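Local coordinates for protein predicted HD superfamily hydrolase (uncultured Thermotogales bacterium, PDB 2PQ7) that binds two iron(III) ions in a helical HD domain and probably works as a metal-dependent hydrolase, its substrate not established, at residues Ile35-Arg40 with Leu65-Arg70; Leu56-Ile61 with Ile99-Glu104; Leu128-Arg133 with Thr189-Thr194; Ile137-Ile142 with Tyr203-Glu208. All coordinates share one frame; numbering follows the deposited sequence.

Interaction 1: Ile35-Arg40 with Leu65-Arg70; sequences ISHTFR and LHDIKR. With FE (Fe (III) ion), chain C; FE (Fe (III) ion), chain B; PO4 (phosphate ion), chain E; PO4 (phosphate ion), chain F.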
loop_
_atom_site.group_PDB
_atom_site.type_symbol
_atom_site.label_atom_id
_atom_site.label_comp_id
_atom_site.label_asym_id
_atom_site.label_seq_id
_atom_site.Cartn_x
_atom_site.Cartn_y
_atom_site.Cartn_z
ATOM N N ILE A 35 -3.749 0.495 19.968
ATOM C CA ILE A 35 -2.461 0.464 20.593
ATOM C C ILE A 35 -1.266 0.477 19.647
ATOM O O ILE A 35 -0.192 1.006 19.981
ATOM C CB ILE A 35 -2.337 -0.712 21.569
ATOM C CG1 ILE A 35 -1.167 -0.478 22.504
ATOM C CG2 ILE A 35 -2.262 -2.029 20.829
ATOM C CD1 ILE A 35 -1.060 -1.444 23.589
ATOM N N SER A 36 -1.438 -0.055 18.445
ATOM C CA SER A 36 -0.284 -0.107 17.546
ATOM C C SER A 36 0.157 1.309 17.168
ATOM O O SER A 36 1.340 1.520 16.950
ATOM C CB SER A 36 -0.583 -0.976 16.318
ATOM O OG SER A 36 -1.546 -0.394 15.506
ATOM N N HIS A 37 -0.783 2.251 17.082
ATOM C CA HIS A 37 -0.430 3.656 16.896
ATOM C C HIS A 37 0.580 4.127 17.985
ATOM O O HIS A 37 1.635 4.707 17.696
ATOM C CB HIS A 37 -1.658 4.541 16.851
ATOM C CG HIS A 37 -1.370 5.984 17.078
ATOM N ND1 HIS A 37 -0.799 6.803 16.121
ATOM C CD2 HIS A 37 -1.499 6.739 18.198
ATOM C CE1 HIS A 37 -0.677 8.023 16.619
ATOM N NE2 HIS A 37 -1.094 8.010 17.878
ATOM N N THR A 38 0.266 3.857 19.241
ATOM C CA THR A 38 1.156 4.248 20.345
ATOM C C THR A 38 2.548 3.671 20.192
ATOM O O THR A 38 3.553 4.344 20.371
ATOM C CB THR A 38 0.527 3.853 21.704
ATOM O OG1 THR A 38 -0.571 4.754 21.946
ATOM C CG2 THR A 38 1.474 4.028 22.760
ATOM N N PHE A 39 2.626 2.404 19.791
ATOM C CA PHE A 39 3.943 1.831 19.614
ATOM C C PHE A 39 4.686 2.468 18.449
ATOM O O PHE A 39 5.872 2.728 18.557
ATOM C CB PHE A 39 3.844 0.330 19.411
ATOM C CG PHE A 39 3.249 -0.395 20.573
ATOM C CD1 PHE A 39 3.561 -0.027 21.872
ATOM C CD2 PHE A 39 2.396 -1.464 20.371
ATOM C CE1 PHE A 39 3.015 -0.692 22.954
ATOM C CE2 PHE A 39 1.865 -2.156 21.448
ATOM C CZ PHE A 39 2.181 -1.765 22.749
ATOM N N ARG A 40 3.985 2.791 17.366
ATOM C CA ARG A 40 4.657 3.452 16.234
ATOM C C ARG A 40 5.124 4.862 16.619
ATOM O O ARG A 40 6.176 5.331 16.188
ATOM C CB ARG A 40 3.742 3.462 15.011
ATOM C CG ARG A 40 3.494 2.037 14.479
ATOM C CD ARG A 40 2.852 2.050 13.139
ATOM N NE ARG A 40 1.597 2.783 13.128
ATOM C CZ ARG A 40 0.385 2.278 13.404
ATOM N NH1 ARG A 40 0.188 1.011 13.684
ATOM N NH2 ARG A 40 -0.640 3.082 13.412
ATOM N N LEU A 65 2.554 7.135 26.921
ATOM C CA LEU A 65 1.384 7.576 27.670
ATOM C C LEU A 65 0.451 8.551 26.955
ATOM O O LEU A 65 -0.671 8.754 27.412
ATOM C CB LEU A 65 1.813 8.228 28.974
ATOM C CG LEU A 65 2.441 7.256 29.962
ATOM C CD1 LEU A 65 2.990 8.035 31.155
ATOM C CD2 LEU A 65 1.498 6.174 30.383
ATOM N N HIS A 66 0.859 9.048 25.800
ATOM C CA HIS A 66 0.130 10.229 25.262
ATOM C C HIS A 66 -1.333 9.962 24.924
ATOM O O HIS A 66 -2.149 10.820 25.112
ATOM C CB HIS A 66 0.852 10.871 24.089
ATOM C CG HIS A 66 0.589 10.230 22.768
ATOM N ND1 HIS A 66 1.094 9.007 22.412
ATOM C CD2 HIS A 66 -0.125 10.669 21.703
ATOM C CE1 HIS A 66 0.681 8.701 21.190
ATOM N NE2 HIS A 66 -0.070 9.702 20.736
ATOM N N ASP A 67 -1.644 8.766 24.443
ATOM C CA ASP A 67 -3.012 8.388 24.111
ATOM C C ASP A 67 -3.601 7.332 25.075
ATOM O O ASP A 67 -4.590 6.668 24.705
ATOM C CB ASP A 67 -3.046 7.870 22.689
ATOM C CG ASP A 67 -3.015 8.989 21.648
ATOM O OD1 ASP A 67 -3.343 10.185 21.902
ATOM O OD2 ASP A 67 -2.690 8.663 20.468
ATOM N N ILE A 68 -3.044 7.224 26.296
ATOM C CA ILE A 68 -3.495 6.188 27.211
ATOM C C ILE A 68 -4.945 6.401 27.644
ATOM O O ILE A 68 -5.637 5.439 27.951
ATOM C CB ILE A 68 -2.545 5.994 28.392
ATOM C CG1 ILE A 68 -2.721 4.569 28.988
ATOM C CG2 ILE A 68 -2.710 7.089 29.468
ATOM C CD1 ILE A 68 -1.853 4.276 30.167
ATOM N N LYS A 69 -5.449 7.644 27.512
ATOM C CA LYS A 69 -6.815 7.929 27.864
ATOM C C LYS A 69 -7.709 8.027 26.625
ATOM O O LYS A 69 -8.874 8.478 26.712
ATOM C CB LYS A 69 -6.911 9.143 28.774
ATOM C CG LYS A 69 -6.413 8.910 30.164
ATOM C CD LYS A 69 -7.431 8.123 30.983
ATOM C CE LYS A 69 -6.848 7.874 32.359
ATOM N NZ LYS A 69 -7.851 7.244 33.242
ATOM N N ARG A 70 -7.218 7.569 25.492
ATOM C CA ARG A 70 -8.069 7.532 24.286
ATOM C C ARG A 70 -9.280 6.613 24.465
ATOM O O ARG A 70 -10.394 6.972 24.109
ATOM C CB ARG A 70 -7.295 7.129 23.024
ATOM C CG ARG A 70 -6.872 8.244 22.171
ATOM C CD ARG A 70 -8.036 8.756 21.383
ATOM N NE ARG A 70 -7.640 9.818 20.477
ATOM C CZ ARG A 70 -8.488 10.528 19.747
ATOM N NH1 ARG A 70 -9.787 10.295 19.819
ATOM N NH2 ARG A 70 -8.029 11.490 18.954
HETATM FE FE FE C . -1.550 9.751 19.068
HETATM FE FE FE B . -3.842 11.819 20.858
HETATM P P PO4 E . -4.778 9.971 18.265
HETATM O O1 PO4 E . -5.623 10.646 17.216
HETATM O O2 PO4 E . -5.293 8.528 18.397
HETATM O O3 PO4 E . -5.013 10.708 19.585
HETATM O O4 PO4 E . -3.347 9.858 17.744
HETATM P P PO4 F . -4.885 13.778 18.396
HETATM O O1 PO4 F . -6.356 13.536 18.088
HETATM O O2 PO4 F . -3.999 12.959 17.477
HETATM O O3 PO4 F . -4.566 13.473 19.847
HETATM O O4 PO4 F . -4.631 15.244 18.145
HETATM O O HOH W 1 -0.654 6.075 24.433
HETATM O O HOH W 2 -2.286 11.610 19.618
#

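Interaction 2: Leu56-Ile61 with Ile99-Glu104; sequences LQKAII and ISFVAE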
loop_
_atom_site.group_PDB
_atom_site.type_symbol
_atom_site.label_atom_id
_atom_site.label_comp_id
_atom_site.label_asym_id
_atom_site.label_seq_id
_atom_site.Cartn_x
_atom_site.Cartn_y
_atom_site.Cartn_z
ATOM N N LEU A 56 15.762 11.149 25.798
ATOM C CA LEU A 56 15.068 9.970 25.322
ATOM C C LEU A 56 14.022 9.445 26.310
ATOM O O LEU A 56 12.952 8.996 25.905
ATOM C CB LEU A 56 16.110 8.839 25.071
ATOM C CG LEU A 56 15.609 7.537 24.494
ATOM C CD1 LEU A 56 15.088 7.779 23.067
ATOM C CD2 LEU A 56 16.734 6.470 24.498
ATOM N N GLN A 57 14.361 9.453 27.608
ATOM C CA GLN A 57 13.471 8.945 28.631
ATOM C C GLN A 57 12.130 9.709 28.598
ATOM O O GLN A 57 11.075 9.092 28.615
ATOM C CB GLN A 57 14.103 8.996 30.025
ATOM C CG GLN A 57 15.367 8.118 30.140
ATOM C CD GLN A 57 15.870 7.962 31.551
ATOM O OE1 GLN A 57 15.291 8.484 32.503
ATOM N NE2 GLN A 57 16.952 7.187 31.703
ATOM N N LYS A 58 12.234 11.033 28.612
ATOM C CA LYS A 58 11.017 11.869 28.541
ATOM C C LYS A 58 10.209 11.612 27.252
ATOM O O LYS A 58 9.032 11.436 27.333
ATOM C CB LYS A 58 11.377 13.360 28.643
ATOM C CG LYS A 58 11.810 13.853 30.022
ATOM C CD LYS A 58 12.295 15.337 30.013
ATOM C CE LYS A 58 12.764 15.796 31.378
ATOM N NZ LYS A 58 13.405 17.126 31.330
ATOM N N ALA A 59 10.896 11.538 26.120
ATOM C CA ALA A 59 10.263 11.350 24.828
ATOM C C ALA A 59 9.524 10.029 24.711
ATOM O O ALA A 59 8.383 9.972 24.305
ATOM C CB ALA A 59 11.292 11.532 23.756
ATOM N N ILE A 60 10.191 8.949 25.135
ATOM C CA ILE A 60 9.609 7.631 25.096
ATOM C C ILE A 60 8.392 7.483 25.993
ATOM O O ILE A 60 7.370 6.942 25.571
ATOM C CB ILE A 60 10.660 6.577 25.539
ATOM C CG1 ILE A 60 11.718 6.454 24.455
ATOM C CG2 ILE A 60 10.045 5.227 25.846
ATOM C CD1 ILE A 60 11.182 5.967 23.075
ATOM N N ILE A 61 8.553 7.933 27.236
ATOM C CA ILE A 61 7.479 7.841 28.219
ATOM C C ILE A 61 6.287 8.702 27.782
ATOM O O ILE A 61 5.149 8.237 27.845
ATOM C CB ILE A 61 7.978 8.096 29.643
ATOM C CG1 ILE A 61 8.916 6.909 30.050
ATOM C CG2 ILE A 61 6.841 8.221 30.615
ATOM C CD1 ILE A 61 9.588 7.120 31.356
ATOM N N ILE A 99 10.016 15.720 40.124
ATOM C CA ILE A 99 8.987 16.713 39.836
ATOM C C ILE A 99 9.126 17.343 38.457
ATOM O O ILE A 99 8.130 17.475 37.727
ATOM C CB ILE A 99 8.964 17.819 40.933
ATOM C CG1 ILE A 99 8.386 17.264 42.232
ATOM C CG2 ILE A 99 8.102 18.995 40.515
ATOM C CD1 ILE A 99 8.493 18.220 43.406
ATOM N N SER A 100 10.323 17.756 38.106
ATOM C CA SER A 100 10.525 18.424 36.834
ATOM C C SER A 100 10.313 17.439 35.688
ATOM O O SER A 100 9.710 17.812 34.694
ATOM C CB SER A 100 11.892 19.152 36.802
ATOM O OG SER A 100 11.948 20.145 37.853
ATOM N N PHE A 101 10.738 16.193 35.823
ATOM C CA PHE A 101 10.553 15.216 34.773
ATOM C C PHE A 101 9.073 15.010 34.536
ATOM O O PHE A 101 8.569 15.003 33.383
ATOM C CB PHE A 101 11.190 13.868 35.197
ATOM C CG PHE A 101 11.118 12.795 34.168
ATOM C CD1 PHE A 101 9.977 12.065 33.977
ATOM C CD2 PHE A 101 12.253 12.455 33.440
ATOM C CE1 PHE A 101 9.918 11.030 33.031
ATOM C CE2 PHE A 101 12.200 11.443 32.533
ATOM C CZ PHE A 101 11.061 10.742 32.323
ATOM N N VAL A 102 8.370 14.711 35.623
ATOM C CA VAL A 102 6.929 14.457 35.537
ATOM C C VAL A 102 6.169 15.673 34.953
ATOM O O VAL A 102 5.272 15.495 34.116
ATOM C CB VAL A 102 6.360 14.053 36.913
ATOM C CG1 VAL A 102 4.879 13.912 36.861
ATOM C CG2 VAL A 102 7.056 12.770 37.456
ATOM N N ALA A 103 6.520 16.889 35.358
ATOM C CA ALA A 103 5.821 18.076 34.840
ATOM C C ALA A 103 6.043 18.193 33.347
ATOM O O ALA A 103 5.132 18.537 32.610
ATOM C CB ALA A 103 6.283 19.288 35.553
ATOM N N GLU A 104 7.228 17.917 32.876
ATOM C CA GLU A 104 7.507 18.072 31.453
ATOM C C GLU A 104 6.732 17.034 30.641
ATOM O O GLU A 104 6.180 17.324 29.578
ATOM C CB GLU A 104 9.025 18.014 31.113
ATOM C CG GLU A 104 9.293 18.115 29.603
ATOM C CD GLU A 104 10.709 18.507 29.233
ATOM O OE1 GLU A 104 11.434 19.005 30.112
ATOM O OE2 GLU A 104 11.091 18.353 28.040
#

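Interaction 3: Leu128-Arg133 with Thr189-Thr194; sequences LQDADR and TFWTET. With FE (Fe (III) ion), chain C.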
loop_
_atom_site.group_PDB
_atom_site.type_symbol
_atom_site.label_atom_id
_atom_site.label_comp_id
_atom_site.label_asym_id
_atom_site.label_seq_id
_atom_site.Cartn_x
_atom_site.Cartn_y
_atom_site.Cartn_z
ATOM N N LEU A 128 7.082 14.922 20.776
ATOM C CA LEU A 128 5.891 14.082 20.877
ATOM C C LEU A 128 4.938 14.395 19.758
ATOM O O LEU A 128 4.423 13.493 19.108
ATOM C CB LEU A 128 5.180 14.263 22.223
ATOM C CG LEU A 128 3.851 13.520 22.349
ATOM C CD1 LEU A 128 4.022 11.994 22.149
ATOM C CD2 LEU A 128 3.211 13.812 23.676
ATOM N N GLN A 129 4.656 15.692 19.562
ATOM C CA GLN A 129 3.761 16.082 18.501
ATOM C C GLN A 129 4.278 15.665 17.140
ATOM O O GLN A 129 3.513 15.104 16.346
ATOM C CB GLN A 129 3.460 17.561 18.562
ATOM C CG GLN A 129 2.368 17.925 17.641
ATOM C CD GLN A 129 1.812 19.315 17.952
ATOM O OE1 GLN A 129 2.452 20.328 17.693
ATOM N NE2 GLN A 129 0.612 19.364 18.504
ATOM N N ASP A 130 5.572 15.812 16.874
ATOM C CA ASP A 130 6.118 15.357 15.638
ATOM C C ASP A 130 5.937 13.853 15.467
ATOM O O ASP A 130 5.566 13.380 14.384
ATOM C CB ASP A 130 7.617 15.650 15.542
ATOM C CG ASP A 130 7.948 17.103 15.257
ATOM O OD1 ASP A 130 7.021 17.942 14.992
ATOM O OD2 ASP A 130 9.175 17.400 15.249
ATOM N N ALA A 131 6.288 13.105 16.487
ATOM C CA ALA A 131 6.225 11.649 16.482
ATOM C C ALA A 131 4.799 11.135 16.219
ATOM O O ALA A 131 4.583 10.135 15.487
ATOM C CB ALA A 131 6.734 11.123 17.803
ATOM N N ASP A 132 3.836 11.824 16.812
ATOM C CA ASP A 132 2.412 11.491 16.679
ATOM C C ASP A 132 1.985 11.773 15.244
ATOM O O ASP A 132 1.418 10.894 14.556
ATOM C CB ASP A 132 1.618 12.349 17.648
ATOM C CG ASP A 132 0.152 11.948 17.766
ATOM O OD1 ASP A 132 -0.133 10.719 17.809
ATOM O OD2 ASP A 132 -0.686 12.873 17.849
ATOM N N ARG A 133 2.310 12.973 14.759
ATOM C CA ARG A 133 1.822 13.365 13.434
ATOM C C ARG A 133 2.497 12.608 12.323
ATOM O O ARG A 133 1.866 12.364 11.274
ATOM C CB ARG A 133 1.916 14.874 13.220
ATOM C CG ARG A 133 1.080 15.661 14.185
ATOM C CD ARG A 133 1.288 17.146 14.147
ATOM N NE ARG A 133 0.938 17.657 12.818
ATOM C CZ ARG A 133 1.792 18.014 11.851
ATOM N NH1 ARG A 133 3.118 18.035 12.016
ATOM N NH2 ARG A 133 1.289 18.419 10.694
ATOM N N THR A 189 5.710 21.455 8.384
ATOM C CA THR A 189 4.895 21.685 9.583
ATOM C C THR A 189 5.475 21.037 10.858
ATOM O O THR A 189 4.964 21.255 11.931
ATOM C CB THR A 189 3.490 21.087 9.391
ATOM O OG1 THR A 189 3.621 19.698 9.082
ATOM C CG2 THR A 189 2.749 21.776 8.234
ATOM N N PHE A 190 6.554 20.279 10.737
ATOM C CA PHE A 190 7.143 19.597 11.885
ATOM C C PHE A 190 8.133 20.479 12.649
ATOM O O PHE A 190 8.795 21.333 12.077
ATOM C CB PHE A 190 7.766 18.300 11.429
ATOM C CG PHE A 190 6.752 17.295 10.998
ATOM C CD1 PHE A 190 6.133 17.379 9.733
ATOM C CD2 PHE A 190 6.358 16.290 11.863
ATOM C CE1 PHE A 190 5.167 16.464 9.385
ATOM C CE2 PHE A 190 5.397 15.368 11.509
ATOM C CZ PHE A 190 4.802 15.448 10.270
ATOM N N TRP A 191 8.221 20.258 13.960
ATOM C CA TRP A 191 9.062 21.058 14.823
ATOM C C TRP A 191 10.530 20.787 14.663
ATOM O O TRP A 191 11.358 21.721 14.690
ATOM C CB TRP A 191 8.732 20.800 16.303
ATOM C CG TRP A 191 7.402 21.207 16.711
ATOM C CD1 TRP A 191 6.311 20.409 16.927
ATOM C CD2 TRP A 191 6.991 22.531 16.965
ATOM N NE1 TRP A 191 5.233 21.174 17.296
ATOM C CE2 TRP A 191 5.631 22.488 17.324
ATOM C CE3 TRP A 191 7.643 23.764 16.930
ATOM C CZ2 TRP A 191 4.918 23.629 17.659
ATOM C CZ3 TRP A 191 6.933 24.895 17.250
ATOM C CH2 TRP A 191 5.585 24.822 17.620
ATOM N N THR A 192 10.893 19.510 14.638
ATOM C CA THR A 192 12.277 19.121 14.605
ATOM C C THR A 192 12.803 18.847 13.205
ATOM O O THR A 192 12.086 18.381 12.332
ATOM C CB THR A 192 12.560 17.870 15.461
ATOM O OG1 THR A 192 11.866 16.730 14.932
ATOM C CG2 THR A 192 12.132 18.078 16.885
ATOM N N GLU A 193 14.081 19.099 12.970
ATOM C CA GLU A 193 14.663 18.788 11.682
ATOM C C GLU A 193 14.614 17.293 11.365
ATOM O O GLU A 193 14.404 16.898 10.217
ATOM C CB GLU A 193 16.118 19.306 11.653
ATOM C CG GLU A 193 16.841 19.039 10.342
ATOM C CD GLU A 193 16.187 19.743 9.146
ATOM O OE1 GLU A 193 15.355 20.683 9.307
ATOM O OE2 GLU A 193 16.522 19.336 8.010
ATOM N N THR A 194 14.838 16.454 12.351
ATOM C CA THR A 194 14.776 15.026 12.141
ATOM C C THR A 194 13.363 14.622 11.699
ATOM O O THR A 194 13.233 13.843 10.731
ATOM C CB THR A 194 15.194 14.242 13.396
ATOM O OG1 THR A 194 16.516 14.642 13.794
ATOM C CG2 THR A 194 15.098 12.743 13.220
HETATM FE FE FE C . -1.550 9.751 19.068
HETATM O O HOH W 2 -2.286 11.610 19.618
#

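Interaction 4: Ile137-Ile142 with Tyr203-Glu208; sequences IGAVAI and YSFVVE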
loop_
_atom_site.group_PDB
_atom_site.type_symbol
_atom_site.label_atom_id
_atom_site.label_comp_id
_atom_site.label_asym_id
_atom_site.label_seq_id
_atom_site.Cartn_x
_atom_site.Cartn_y
_atom_site.Cartn_z
ATOM N N ILE A 137 1.476 9.402 7.852
ATOM C CA ILE A 137 2.100 9.145 6.564
ATOM C C ILE A 137 3.074 7.997 6.542
ATOM O O ILE A 137 3.655 7.607 7.542
ATOM C CB ILE A 137 2.782 10.380 5.992
ATOM C CG1 ILE A 137 3.836 10.929 6.944
ATOM C CG2 ILE A 137 1.742 11.442 5.672
ATOM C CD1 ILE A 137 4.472 12.223 6.469
ATOM N N GLY A 138 3.270 7.430 5.354
ATOM C CA GLY A 138 4.181 6.319 5.211
ATOM C C GLY A 138 3.490 5.045 4.741
ATOM O O GLY A 138 2.293 5.054 4.419
ATOM N N ALA A 139 4.242 3.958 4.751
ATOM C CA ALA A 139 3.772 2.662 4.267
ATOM C C ALA A 139 2.639 2.095 5.111
ATOM O O ALA A 139 1.642 1.595 4.587
ATOM C CB ALA A 139 4.907 1.694 4.215
ATOM N N VAL A 140 2.744 2.181 6.437
ATOM C CA VAL A 140 1.684 1.650 7.294
ATOM C C VAL A 140 0.413 2.450 7.110
ATOM O O VAL A 140 -0.678 1.874 7.048
ATOM C CB VAL A 140 2.105 1.576 8.794
ATOM C CG1 VAL A 140 0.946 1.103 9.651
ATOM C CG2 VAL A 140 3.296 0.646 8.975
ATOM N N ALA A 141 0.529 3.776 7.008
ATOM C CA ALA A 141 -0.628 4.633 6.738
ATOM C C ALA A 141 -1.340 4.243 5.408
ATOM O O ALA A 141 -2.558 4.194 5.354
ATOM C CB ALA A 141 -0.199 6.094 6.708
ATOM N N ILE A 142 -0.555 4.003 4.363
ATOM C CA ILE A 142 -1.098 3.530 3.086
ATOM C C ILE A 142 -1.852 2.223 3.302
ATOM O O ILE A 142 -2.973 2.066 2.832
ATOM C CB ILE A 142 0.001 3.339 2.018
ATOM C CG1 ILE A 142 0.590 4.677 1.575
ATOM C CG2 ILE A 142 -0.552 2.582 0.802
ATOM C CD1 ILE A 142 1.956 4.545 0.881
ATOM N N TYR A 203 6.566 11.192 2.839
ATOM C CA TYR A 203 5.684 11.864 1.900
ATOM C C TYR A 203 6.091 11.553 0.443
ATOM O O TYR A 203 5.236 11.303 -0.411
ATOM C CB TYR A 203 5.721 13.363 2.176
ATOM C CG TYR A 203 4.730 14.165 1.383
ATOM C CD1 TYR A 203 5.053 14.664 0.124
ATOM C CD2 TYR A 203 3.465 14.409 1.880
ATOM C CE1 TYR A 203 4.142 15.389 -0.612
ATOM C CE2 TYR A 203 2.544 15.140 1.151
ATOM C CZ TYR A 203 2.889 15.625 -0.096
ATOM O OH TYR A 203 1.966 16.351 -0.828
ATOM N N SER A 204 7.388 11.575 0.165
ATOM C CA SER A 204 7.869 11.254 -1.181
ATOM C C SER A 204 7.596 9.780 -1.540
ATOM O O SER A 204 7.462 9.443 -2.728
ATOM C CB SER A 204 9.344 11.585 -1.326
ATOM O OG SER A 204 9.541 12.971 -1.173
ATOM N N PHE A 205 7.571 8.899 -0.538
ATOM C CA PHE A 205 7.201 7.506 -0.763
ATOM C C PHE A 205 5.709 7.406 -1.063
ATOM O O PHE A 205 5.302 6.680 -1.998
ATOM C CB PHE A 205 7.590 6.597 0.427
ATOM C CG PHE A 205 7.264 5.153 0.191
ATOM C CD1 PHE A 205 8.027 4.434 -0.687
ATOM C CD2 PHE A 205 6.149 4.570 0.746
ATOM C CE1 PHE A 205 7.742 3.109 -0.957
ATOM C CE2 PHE A 205 5.849 3.215 0.467
ATOM C CZ PHE A 205 6.642 2.521 -0.395
ATOM N N VAL A 206 4.895 8.133 -0.319
ATOM C CA VAL A 206 3.456 8.158 -0.546
ATOM C C VAL A 206 3.136 8.687 -1.950
ATOM O O VAL A 206 2.290 8.104 -2.639
ATOM C CB VAL A 206 2.705 8.942 0.543
ATOM C CG1 VAL A 206 1.220 9.065 0.204
ATOM C CG2 VAL A 206 2.891 8.276 1.903
ATOM N N VAL A 207 3.824 9.741 -2.380
ATOM C CA VAL A 207 3.607 10.313 -3.707
ATOM C C VAL A 207 3.944 9.282 -4.776
ATOM O O VAL A 207 3.150 9.057 -5.702
ATOM C CB VAL A 207 4.393 11.633 -3.907
ATOM C CG1 VAL A 207 4.390 12.052 -5.369
ATOM C CG2 VAL A 207 3.822 12.724 -2.998
ATOM N N GLU A 208 5.103 8.644 -4.650
ATOM C CA GLU A 208 5.481 7.592 -5.579
ATOM C C GLU A 208 4.438 6.464 -5.613
ATOM O O GLU A 208 4.109 5.950 -6.693
ATOM C CB GLU A 208 6.834 7.002 -5.240
ATOM C CG GLU A 208 7.282 5.918 -6.253
ATOM C CD GLU A 208 8.671 5.409 -6.017
ATOM O OE1 GLU A 208 9.414 6.021 -5.213
ATOM O OE2 GLU A 208 9.041 4.380 -6.602
#

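Interaction 1: Ile35-Arg40 with Leu65-Arg70
His37, His66 and Asp67 converge on one iron(III) ion, with no direct hydrogen bond between the segments. A chi1 of 162° turns the His37 ring away from its backbone N, and NE2 binds the ion at 2.2 Å. This ring and the Asp67 carboxylate are nearly coplanar (26° apart), whereas the His37 and His66 rings meet rim to rim, planes at 58°. Asp135 bonds His37 ND1 and Ala63 O bonds His66 ND1, orienting both NE2 atoms toward the metal. Aspartate suits a two-metal site because each oxygen can bind a different metal: Asp67 OD2 takes this iron at 2.1 Å, OD1 the second at 2.0 Å. A water takes the N-H of Asp67 and bonds Thr38 OG1 at 2.8 Å. Arg70, bent at chi2, lays its guanidinium edge against the phosphate bridging the irons, probably a crystallisation ion, NE donating to O3 at 2.9 Å. A methionine in its place would probably leave O3 without these N-H donors and the site one positive charge poorer. Asp132 completes the first iron's protein ligands, as in the HD motif; His80 and His112 serve the second. Helix 35-52 faces the turn between helices 56-65 and 70-76, where Ile68 packs on helices 14-25 and 80-91.

Interaction 2: Leu56-Ile61 with Ile99-Glu104
Charge pairing and packing on an aromatic face both run through Lys58, which meets Phe101 and Glu104 on the neighbouring helix. Lysine fits this partly exposed place by joining a long apolar stem to a charged end. The ionic part is a salt bridge: Lys58 NZ donates to Glu104 OE1 at 3.0 Å, arriving from above the carboxylate plane, 64° out of it. The two side chains cross at about a right angle, and the lysine methylenes pass close to the carboxylate, CD lying 3.6 Å from Glu104 CD. The other oxygen, OE2, is held by Thr124, which limits how far the carboxylate can turn. Helices 56-61 and 99-104 run in roughly the same sense, inclined by 41° with their axes 10.4 Å apart, a spacing wide enough for a ring to lie between them in this all-helical HD domain. Phe101 supplies that ring. Pointing opposite the backbone N about CA-CB (chi1 -177°), the phenyl group extends across the gap, and a CH-pi contact puts Lys58 CG over one face, 3.9 Å from the centroid. Purely apolar touches come at the ring edge: Ile61 CD1 lies 4.0 Å from Phe101 CZ, and Gln57 CB approaches CE2 in the ring plane. Replacing Lys58 with an alanine would probably uncover that ring face and leave Glu104 OE1 without its positive mate. Phe97 stacks on Phe101 and also touches Ile61.

Interaction 3: Leu128-Arg133 with Thr189-Thr194
A buried carboxylate, that of Asp130, is gripped by three donors from the loop leading into the last helix. OD1 takes the backbone N-H of Trp191 at 2.8 Å in a nearly straight bond (168°), and OD2 takes that of Thr192, each oxygen using its syn lone pair. Thr192 OG1 also donates to OD2 at 2.8 Å, nearly along the C-O axis. The three bonds fix the rotation of the carboxylate and probably favour its charged form. Thr192 is the N-cap of helix 193-217, where a threonine hydroxyl can serve twice: OG1 gives its proton to Asp130 and accepts from Ala195 N. The aspartate thus ties the start of this helix to helix 123-133 of the HD domain. Beside it, Trp191 NE1 donates to Gln129 OE1 at 2.9 Å, indole and amide nearly coplanar, while Gln129 NE2 reaches His112 O. Arg133, its chain bent at chi3 (61°), sets NH1 over the centre of the Phe190 ring in a cation-pi contact, CZ 4.5 Å from the centroid, and NH2 donates to Thr189 OG1 at 3.1 Å. Elsewhere on the same helix turn, Asp132 OD1 binds iron(III) at 2.1 Å and OD2 accepts from an iron-bound water.

Interaction 4: Ile137-Ile142 with Tyr203-Glu208
Tyr203, whose backbone N lies 4.3 Å from Ile137 CD1, takes part in the shortest backbone bond within these two segments: its O accepts from Val207 N at 2.9 Å, an ordinary i to i+4 bond of helix 193-217. Between the segments themselves the contact is apolar. Val206 CG2 presses on the backbone of Gly138, 3.6 Å from its N, a buried amide with no hydrogen-bonding partner in the model. Glycine suits this N-cap position: with phi at 118°, a CB would jam against the carbonyl O of Ile137. Beyond it, Ile142 leads with CD1, which reaches both Val206 CG2 at 4.0 Å and Phe205 CE2 at 4.1 Å. It slides past the valine in the opposite direction but crosses the phenylalanine at about a right angle. Phe205 is swung toward the shorter helix by a trans first torsion (chi1 -178°), and there Ala139 CB meets CE2 at 4.2 Å; the small alanine lets the ring come close to the helix start. Glu216 of the second subunit accepts hydrogen bonds from Ala139 N and Val140 N, amides at the helix start that have no earlier turn to bond to, and Phe205 meets Phe205 of the second subunit with planes about 15° apart. The arrangement is helix packing at a dimer interface, in which the long C-terminal helix and the start of helix 139-147 together form a surface for the partner chain.

From the N terminus, interaction 1 opens on helix 35-52 and closes its loop just after helix 56-65. Interaction 2 starts within that loop, on helix 56-65, and closes beyond it at helix 99-111, so the two cross. Interactions 3 and 4 follow in series and cross likewise: 128-133 and 137-142 precede a partly unmodelled region, after which 189-194 leads into helix 193-217 and 203-208 lies farther along it. Interactions 1 and 3 join at the metal site, where Asp132 meets His37 and His66. Interaction 4 touches interaction 1 through Val140 and Arg40, and lies across the chain's centre from interaction 2.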